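Local coordinates for DnaD-like replication protein (PDB 2ZC2) that probably takes part in the initiation of DNA replication as a member of the DnaB/DnaD family, the chain here being its zinc-binding helical DnaB_2 domain, at residues 12-17 with 53-58; 38-43 with 60-65. All blocks are in the same frame, centred on the assembly; numbering follows the deposited sequence.

Contact 1. Residues 12-17 with 53-58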
loop_
_atom_site.group_PDB
_atom_site.type_symbol
_atom_site.label_atom_id
_atom_site.label_comp_id
_atom_site.label_asym_id
_atom_site.label_seq_id
_atom_site.Cartn_x
_atom_site.Cartn_y
_atom_site.Cartn_z
ATOM N N ARG A 12 -4.981 -6.109 9.579
ATOM C CA ARG A 12 -4.463 -7.351 10.194
ATOM C C ARG A 12 -2.962 -7.247 10.402
ATOM O O ARG A 12 -2.454 -7.619 11.449
ATOM C CB ARG A 12 -4.761 -8.546 9.300
ATOM C CG ARG A 12 -4.152 -9.881 9.764
ATOM C CD ARG A 12 -4.201 -10.945 8.634
ATOM N NE ARG A 12 -3.283 -10.582 7.567
ATOM C CZ ARG A 12 -3.658 -10.337 6.321
ATOM N NH1 ARG A 12 -4.924 -10.472 5.963
ATOM N NH2 ARG A 12 -2.762 -9.975 5.425
ATOM N N GLU A 13 -2.218 -6.763 9.392
ATOM C CA GLU A 13 -0.755 -6.707 9.542
ATOM C C GLU A 13 -0.351 -5.641 10.511
ATOM O O GLU A 13 0.668 -5.798 11.243
ATOM C CB GLU A 13 -0.029 -6.446 8.208
ATOM C CG GLU A 13 -0.202 -7.549 7.109
ATOM C CD GLU A 13 0.162 -8.948 7.619
ATOM O OE1 GLU A 13 0.959 -9.082 8.606
ATOM O OE2 GLU A 13 -0.293 -9.900 6.976
ATOM N N LEU A 14 -1.080 -4.513 10.472
ATOM C CA LEU A 14 -0.758 -3.392 11.390
ATOM C C LEU A 14 -1.261 -3.726 12.803
ATOM O O LEU A 14 -0.847 -3.124 13.776
ATOM C CB LEU A 14 -1.305 -2.023 10.859
ATOM C CG LEU A 14 -0.571 -1.414 9.621
ATOM C CD1 LEU A 14 -1.127 -0.059 9.104
ATOM C CD2 LEU A 14 0.892 -1.201 9.914
ATOM N N GLY A 15 -2.132 -4.732 12.924
ATOM C CA GLY A 15 -2.753 -5.025 14.216
ATOM C C GLY A 15 -3.569 -3.864 14.817
ATOM O O GLY A 15 -3.558 -3.660 16.016
ATOM N N ARG A 16 -4.262 -3.103 13.988
ATOM C CA ARG A 16 -5.028 -1.969 14.484
ATOM C C ARG A 16 -5.885 -1.491 13.353
ATOM O O ARG A 16 -5.630 -1.810 12.194
ATOM C CB ARG A 16 -4.102 -0.821 14.951
ATOM C CG ARG A 16 -3.273 -0.167 13.805
ATOM C CD ARG A 16 -2.245 0.857 14.342
ATOM N NE ARG A 16 -1.470 1.525 13.285
ATOM C CZ ARG A 16 -2.017 2.332 12.366
ATOM N NH1 ARG A 16 -3.332 2.561 12.367
ATOM N NH2 ARG A 16 -1.261 2.927 11.465
HETATM N N MSE A 17 -6.897 -0.700 13.684
HETATM C CA MSE A 17 -7.768 -0.132 12.677
HETATM C C MSE A 17 -7.065 1.010 11.962
HETATM O O MSE A 17 -6.249 1.705 12.563
HETATM C CB MSE A 17 -9.050 0.398 13.321
HETATM C CG MSE A 17 -10.050 -0.677 13.673
HETATM SE SE MSE A 17 -11.598 0.049 14.597
HETATM C CE MSE A 17 -11.897 1.705 13.566
ATOM N N THR A 53 6.421 -3.586 9.572
ATOM C CA THR A 53 5.036 -3.338 9.283
ATOM C C THR A 53 4.627 -2.033 10.028
ATOM O O THR A 53 4.111 -2.059 11.138
ATOM C CB THR A 53 4.105 -4.564 9.575
ATOM O OG1 THR A 53 4.700 -5.767 9.088
ATOM C CG2 THR A 53 2.767 -4.416 8.795
ATOM N N ASN A 54 4.887 -0.911 9.386
ATOM C CA ASN A 54 4.370 0.373 9.828
ATOM C C ASN A 54 3.888 1.203 8.658
ATOM O O ASN A 54 4.413 1.059 7.541
ATOM C CB ASN A 54 5.396 1.137 10.703
ATOM C CG ASN A 54 6.603 1.629 9.948
ATOM O OD1 ASN A 54 7.727 1.147 10.179
ATOM N ND2 ASN A 54 6.433 2.704 9.169
ATOM N N TRP A 55 2.861 2.028 8.892
ATOM C CA TRP A 55 2.265 2.838 7.803
ATOM C C TRP A 55 3.258 3.522 6.908
ATOM O O TRP A 55 3.189 3.404 5.703
ATOM C CB TRP A 55 1.303 3.915 8.373
ATOM C CG TRP A 55 0.681 4.780 7.263
ATOM C CD1 TRP A 55 1.093 6.019 6.844
ATOM C CD2 TRP A 55 -0.444 4.435 6.450
ATOM N NE1 TRP A 55 0.268 6.476 5.860
ATOM C CE2 TRP A 55 -0.680 5.506 5.593
ATOM C CE3 TRP A 55 -1.289 3.313 6.385
ATOM C CZ2 TRP A 55 -1.729 5.492 4.637
ATOM C CZ3 TRP A 55 -2.346 3.294 5.444
ATOM C CH2 TRP A 55 -2.568 4.388 4.602
ATOM N N ASN A 56 4.153 4.321 7.503
ATOM C CA ASN A 56 5.132 5.146 6.757
ATOM C C ASN A 56 6.071 4.336 5.896
ATOM O O ASN A 56 6.384 4.711 4.754
ATOM C CB ASN A 56 5.979 6.008 7.728
ATOM C CG ASN A 56 5.114 7.046 8.492
ATOM O OD1 ASN A 56 3.921 7.143 8.283
ATOM N ND2 ASN A 56 5.743 7.832 9.348
ATOM N N TYR A 57 6.553 3.233 6.446
ATOM C CA TYR A 57 7.401 2.320 5.645
ATOM C C TYR A 57 6.718 1.782 4.396
ATOM O O TYR A 57 7.290 1.783 3.294
ATOM C CB TYR A 57 7.956 1.178 6.534
ATOM C CG TYR A 57 9.053 0.331 5.899
ATOM C CD1 TYR A 57 10.410 0.610 6.097
ATOM C CD2 TYR A 57 8.731 -0.786 5.128
ATOM C CE1 TYR A 57 11.416 -0.232 5.494
ATOM C CE2 TYR A 57 9.704 -1.590 4.540
ATOM C CZ TYR A 57 11.032 -1.319 4.705
ATOM O OH TYR A 57 11.967 -2.181 4.151
ATOM N N ILE A 58 5.489 1.320 4.535
ATOM C CA ILE A 58 4.679 0.903 3.368
ATOM C C ILE A 58 4.519 2.026 2.351
ATOM O O ILE A 58 4.750 1.869 1.170
ATOM C CB ILE A 58 3.260 0.430 3.885
ATOM C CG1 ILE A 58 3.425 -0.795 4.783
ATOM C CG2 ILE A 58 2.307 0.107 2.669
ATOM C CD1 ILE A 58 2.251 -1.079 5.760
HETATM O O HOH W 1 1.811 2.233 11.597
#

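Contact 2. Residues 38-43 with 60-65. With ZN (zinc ion), chain E.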
loop_
_atom_site.group_PDB
_atom_site.type_symbol
_atom_site.label_atom_id
_atom_site.label_comp_id
_atom_site.label_asym_id
_atom_site.label_seq_id
_atom_site.Cartn_x
_atom_site.Cartn_y
_atom_site.Cartn_z
ATOM N N ASP A 38 -3.548 -3.964 -6.014
ATOM C CA ASP A 38 -2.666 -5.112 -5.805
ATOM C C ASP A 38 -1.215 -4.712 -5.740
ATOM O O ASP A 38 -0.420 -5.435 -5.199
ATOM C CB ASP A 38 -2.913 -6.239 -6.799
ATOM C CG ASP A 38 -4.321 -6.796 -6.665
ATOM O OD1 ASP A 38 -4.527 -7.644 -5.780
ATOM O OD2 ASP A 38 -5.243 -6.348 -7.400
ATOM N N LEU A 39 -0.915 -3.522 -6.264
ATOM C CA LEU A 39 0.370 -2.902 -6.065
ATOM C C LEU A 39 0.534 -2.386 -4.623
ATOM O O LEU A 39 1.621 -2.552 -4.009
ATOM C CB LEU A 39 0.586 -1.762 -7.052
ATOM C CG LEU A 39 1.998 -1.147 -6.910
ATOM C CD1 LEU A 39 3.052 -2.164 -7.433
ATOM C CD2 LEU A 39 2.173 0.215 -7.577
ATOM N N VAL A 40 -0.524 -1.758 -4.106
ATOM C CA VAL A 40 -0.591 -1.384 -2.691
ATOM C C VAL A 40 -0.370 -2.597 -1.767
ATOM O O VAL A 40 0.445 -2.567 -0.830
ATOM C CB VAL A 40 -1.878 -0.597 -2.344
ATOM C CG1 VAL A 40 -1.889 -0.172 -0.868
ATOM C CG2 VAL A 40 -1.998 0.686 -3.201
ATOM N N ARG A 41 -1.123 -3.663 -2.032
ATOM C CA ARG A 41 -0.986 -4.883 -1.304
ATOM C C ARG A 41 0.451 -5.454 -1.412
ATOM O O ARG A 41 0.989 -5.979 -0.403
ATOM C CB ARG A 41 -2.040 -5.899 -1.818
ATOM C CG ARG A 41 -1.858 -7.368 -1.359
ATOM C CD ARG A 41 -3.086 -8.243 -1.825
ATOM N NE ARG A 41 -4.345 -7.795 -1.196
ATOM C CZ ARG A 41 -5.351 -7.161 -1.799
ATOM N NH1 ARG A 41 -5.307 -6.840 -3.095
ATOM N NH2 ARG A 41 -6.423 -6.854 -1.086
ATOM N N SER A 42 1.084 -5.361 -2.579
ATOM C CA SER A 42 2.463 -5.861 -2.609
ATOM C C SER A 42 3.501 -4.972 -1.895
ATOM O O SER A 42 4.529 -5.481 -1.453
ATOM C CB SER A 42 2.906 -6.200 -3.983
ATOM O OG SER A 42 3.066 -5.041 -4.687
ATOM N N ALA A 43 3.178 -3.688 -1.691
ATOM C CA ALA A 43 4.003 -2.831 -0.799
ATOM C C ALA A 43 3.836 -3.273 0.631
ATOM O O ALA A 43 4.813 -3.346 1.384
ATOM C CB ALA A 43 3.684 -1.386 -1.007
ATOM N N ALA A 60 6.543 4.625 1.929
ATOM C CA ALA A 60 7.861 4.833 1.283
ATOM C C ALA A 60 8.129 3.813 0.134
ATOM O O ALA A 60 8.632 4.161 -0.963
ATOM C CB ALA A 60 8.976 4.809 2.354
ATOM N N ILE A 61 7.772 2.554 0.372
ATOM C CA ILE A 61 7.815 1.564 -0.719
ATOM C C ILE A 61 6.993 2.010 -1.912
ATOM O O ILE A 61 7.507 2.011 -3.024
ATOM C CB ILE A 61 7.470 0.082 -0.270
ATOM C CG1 ILE A 61 8.398 -0.409 0.810
ATOM C CG2 ILE A 61 7.489 -0.862 -1.476
ATOM C CD1 ILE A 61 7.910 -1.736 1.569
ATOM N N LEU A 62 5.745 2.427 -1.700
ATOM C CA LEU A 62 4.905 2.914 -2.781
ATOM C C LEU A 62 5.501 4.129 -3.496
ATOM O O LEU A 62 5.406 4.226 -4.729
ATOM C CB LEU A 62 3.490 3.276 -2.302
ATOM C CG LEU A 62 2.660 2.052 -1.963
ATOM C CD1 LEU A 62 1.420 2.461 -1.211
ATOM C CD2 LEU A 62 2.375 1.246 -3.270
ATOM N N ARG A 63 6.091 5.055 -2.725
ATOM C CA ARG A 63 6.730 6.267 -3.301
ATOM C C ARG A 63 7.941 5.942 -4.124
ATOM O O ARG A 63 8.145 6.512 -5.174
ATOM C CB ARG A 63 7.146 7.288 -2.213
ATOM C CG ARG A 63 6.044 8.094 -1.750
ATOM C CD ARG A 63 6.559 9.331 -0.994
ATOM N NE ARG A 63 7.471 8.913 0.046
ATOM C CZ ARG A 63 7.092 8.631 1.289
ATOM N NH1 ARG A 63 5.833 8.771 1.638
ATOM N NH2 ARG A 63 8.009 8.273 2.184
ATOM N N ASN A 64 8.790 5.063 -3.637
ATOM C CA ASN A 64 9.901 4.635 -4.471
ATOM C C ASN A 64 9.392 4.040 -5.801
ATOM O O ASN A 64 9.894 4.415 -6.857
ATOM C CB ASN A 64 10.835 3.691 -3.718
ATOM C CG ASN A 64 11.843 3.028 -4.631
ATOM O OD1 ASN A 64 11.665 1.857 -5.024
ATOM N ND2 ASN A 64 12.894 3.784 -5.022
ATOM N N TRP A 65 8.368 3.186 -5.768
ATOM C CA TRP A 65 7.758 2.658 -7.010
ATOM C C TRP A 65 7.144 3.749 -7.894
ATOM O O TRP A 65 7.353 3.746 -9.086
ATOM C CB TRP A 65 6.700 1.552 -6.740
ATOM C CG TRP A 65 7.284 0.276 -6.280
ATOM C CD1 TRP A 65 8.567 -0.124 -6.442
ATOM C CD2 TRP A 65 6.619 -0.774 -5.524
ATOM N NE1 TRP A 65 8.757 -1.357 -5.828
ATOM C CE2 TRP A 65 7.576 -1.782 -5.277
ATOM C CE3 TRP A 65 5.319 -0.937 -5.014
ATOM C CZ2 TRP A 65 7.267 -2.975 -4.568
ATOM C CZ3 TRP A 65 5.016 -2.101 -4.333
ATOM C CH2 TRP A 65 5.986 -3.108 -4.116
HETATM ZN ZN ZN E . -6.557 -8.274 -5.696
#

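Contact 1. Residues 12-17 with 53-58
L14 and T53 bring the backbones closest, with 6.2 Å between L14 CA and T53 CA, where the last turn of helix 5-14 meets the residues leading into helix 55-67. The branched end of L14 carries the contact. Its CD2 lies 3.5 Å from T53 O and also packs against N54 CA, while CD1 approaches the edge of the W55 indole, 4.3 Å from CE3. Alongside, T53 sets CG2 against the E13 backbone and side chain, with T53 CG2 to E13 CB at 3.5 Å. The E13 chain then bends at chi2 (-53°), and R12 presents NE and NH2 side-on, both bonding to the single oxygen OE2 of E13 from the same face of its plane. After L14 the helix stops in a Schellman motif, with G15 at positive phi as its C-prime residue. R16 follows with its chain extended from CG to NE, which brings the guanidinium to W55 CB at its edge, with L14 CD1 against one face, toward its rim. R16 NH2 donates to a water 3.2 Å away, and W55 N donates to the same water, 2.9 Å from it, so the first amide of helix 55-67 is satisfied through solvent. The direct contact is thus apolar and its polar link indirect, through that water, with R16 NH2 also held by a salt bridge to E22 of helix 20-32.

Contact 2. Residues 38-43 with 60-65
W65 meets L39 O and A43 N of helix 38-43 with the edge of its six-membered ring, while S42 OG stands 3.5 Å from W65 CZ3. The segment axes come within 9.5 Å and cross at a steep angle, 125° between their N-to-C directions. Packing is tight around the ring: CZ3 of W65 lies 3.4 Å from L39 O, and CE3 of W65 meets L39 CD1 at 3.5 Å. L39 reaches it because CG stands anti to the backbone N (chi1 -176°). A43 fills the centre with its methyl, CB being 3.7 Å from both W65 CZ3 and L62 CD2. From the same helix as W65, I61 CG2 covers one face of the indole near its rim and also touches A43 CB across the contact. S42 OG donates to L39 O at 3.0 Å, sharing that oxygen with A43 N, so the carbonyl beside the indole has two donors on one face of its plane. On the more open side, D38 and R41 take no part in the contact with 60-65: D38 OD1 binds a zinc ion at 2.1 Å and forms a salt bridge with R41 NH1, its hydrogen bond weak, while R41 NE bonds to D9. Helix 37-50 thus packs on helix 55-67 through A43 and L39, on helices 5-14 and 20-32 through V40, and on helix 73-76 through L39 and S42.

How the contacts relate
Both contacts draw on helix 55-67, contact 1 on its N-terminal end and contact 2 on its later turns, and their segments alternate along the chain. They touch where I58 O lies 4.1 Å from A43 CB, although their centres are about 13 Å apart. Contact 1 is a surface contact, its centre about 10 Å from the centre of the chain, and buries 233 Å²; the centre of contact 2 lies about 5 Å from that of the chain, and it buries 320 Å², with four of its seven touching residues buried. The chemistry follows: contact 1 adds a water bridge to its apolar packing, whereas contact 2 is apolar packing and an indole edge, and its zinc-bound D38 takes no part in it.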